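Local coordinates for DNR protein (Pseudomonas aeruginosa, PDB 2Z69) that probably acts as a DNA-binding transcription factor that regulates dissimilative nitrate respiration, this chain being its sensor domain, thought to respond to nitric oxide, at residues T127-A130 / L131-A135. Numbering follows the deposited sequence.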
loop_
_atom_site.group_PDB
_atom_site.type_symbol
_atom_site.label_atom_id
_atom_site.label_comp_id
_atom_site.label_asym_id
_atom_site.label_seq_id
_atom_site.Cartn_x
_atom_site.Cartn_y
_atom_site.Cartn_z
ATOM N N THR B 127 13.782 0.193 1.648
ATOM C CA THR B 127 12.862 -0.927 1.332
ATOM C C THR B 127 12.075 -1.413 2.555
ATOM O O THR B 127 10.876 -1.520 2.453
ATOM C CB THR B 127 13.544 -2.114 0.663
ATOM O OG1 THR B 127 14.706 -1.661 -0.020
ATOM C CG2 THR B 127 12.612 -2.789 -0.330
ATOM N N PRO B 128 12.738 -1.653 3.716
ATOM C CA PRO B 128 12.013 -2.056 4.914
ATOM C C PRO B 128 10.839 -1.120 5.224
ATOM O O PRO B 128 9.736 -1.599 5.477
ATOM C CB PRO B 128 13.079 -1.957 6.012
ATOM C CG PRO B 128 14.346 -2.279 5.315
ATOM C CD PRO B 128 14.192 -1.580 3.980
ATOM N N LEU B 129 11.065 0.194 5.176
ATOM C CA LEU B 129 9.995 1.161 5.422
ATOM C C LEU B 129 8.890 1.062 4.377
ATOM O O LEU B 129 7.712 1.073 4.732
ATOM C CB LEU B 129 10.538 2.596 5.522
ATOM C CG LEU B 129 9.561 3.709 5.914
ATOM C CD1 LEU B 129 8.954 3.472 7.275
ATOM C CD2 LEU B 129 10.216 5.091 5.838
ATOM N N ALA B 130 9.259 0.969 3.104
ATOM C CA ALA B 130 8.269 0.790 2.039
ATOM C C ALA B 130 7.385 -0.423 2.306
ATOM O O ALA B 130 6.165 -0.322 2.245
ATOM C CB ALA B 130 8.939 0.689 0.686
ATOM N N LEU B 131 8.012 -1.553 2.641
ATOM C CA LEU B 131 7.301 -2.799 2.950
ATOM C C LEU B 131 6.389 -2.700 4.166
ATOM O O LEU B 131 5.302 -3.286 4.175
ATOM C CB LEU B 131 8.292 -3.968 3.131
ATOM C CG LEU B 131 9.142 -4.317 1.900
ATOM C CD1 LEU B 131 9.803 -5.671 2.098
ATOM C CD2 LEU B 131 8.332 -4.279 0.575
ATOM N N ALA B 132 6.851 -2.003 5.201
ATOM C CA ALA B 132 6.035 -1.744 6.387
ATOM C C ALA B 132 4.747 -0.965 6.044
ATOM O O ALA B 132 3.653 -1.318 6.500
ATOM C CB ALA B 132 6.852 -0.999 7.453
ATOM N N LEU B 133 4.889 0.102 5.260
ATOM C CA LEU B 133 3.740 0.936 4.850
ATOM C C LEU B 133 2.820 0.148 3.948
ATOM O O LEU B 133 1.621 0.317 3.993
ATOM C CB LEU B 133 4.197 2.199 4.119
ATOM C CG LEU B 133 4.985 3.171 5.006
ATOM C CD1 LEU B 133 5.748 4.155 4.136
ATOM C CD2 LEU B 133 4.073 3.893 5.992
ATOM N N LEU B 134 3.408 -0.735 3.151
ATOM C CA LEU B 134 2.668 -1.629 2.285
ATOM C C LEU B 134 1.795 -2.569 3.134
ATOM O O LEU B 134 0.631 -2.803 2.805
ATOM C CB LEU B 134 3.659 -2.417 1.388
ATOM C CG LEU B 134 3.224 -2.967 0.033
ATOM C CD1 LEU B 134 2.266 -2.046 -0.712
ATOM C CD2 LEU B 134 4.457 -3.217 -0.816
ATOM N N ALA B 135 2.360 -3.096 4.222
ATOM C CA ALA B 135 1.592 -3.888 5.201
ATOM C C ALA B 135 0.464 -3.101 5.884
ATOM O O ALA B 135 -0.628 -3.635 6.078
ATOM C CB ALA B 135 2.514 -4.520 6.245
#
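Leu131 N donates to Thr127 O at 2.9 Å in a nearly straight bond (171°), and the N-H groups of Ala132, Leu133 and Leu134 likewise donate to the carbonyls four residues back, of Pro128, Leu129 and Ala130, the last bond more bent (149°), making the first turns of helix 127-140. Pro128 sits in the first turn, where a proline nitrogen without a hydrogen costs no helix bond. Two faces carry leucines. On one, Leu129 and Leu133 lie one turn apart, and Leu129 CG meets Leu133 CD1 at 4.2 Å. Leu133 CG stands beside its backbone N (chi1 -66°), and CG comes to 3.5 Å from Leu129 O. On the other, Leu131 turns the same way (chi1 -62°) and lays its CG 3.3 Å from Thr127 O; Thr127 CG2 stands 4.4 Å from that CG. Leu134 CB rests 3.4 Å from Ala130 O. Thr127 OG1 is hydrogen-bonded to Thr127 OG1 of the second subunit. Ala130 packs on its own counterpart there, Leu131 on Leu123 and Leu134 on Leu137 of that subunit, consistent with a dimerization helix. Leu129 and Leu133 instead face their own chain, packing on Leu123 of helix 116-123, which directly follows strand 109-115 of the beta barrel.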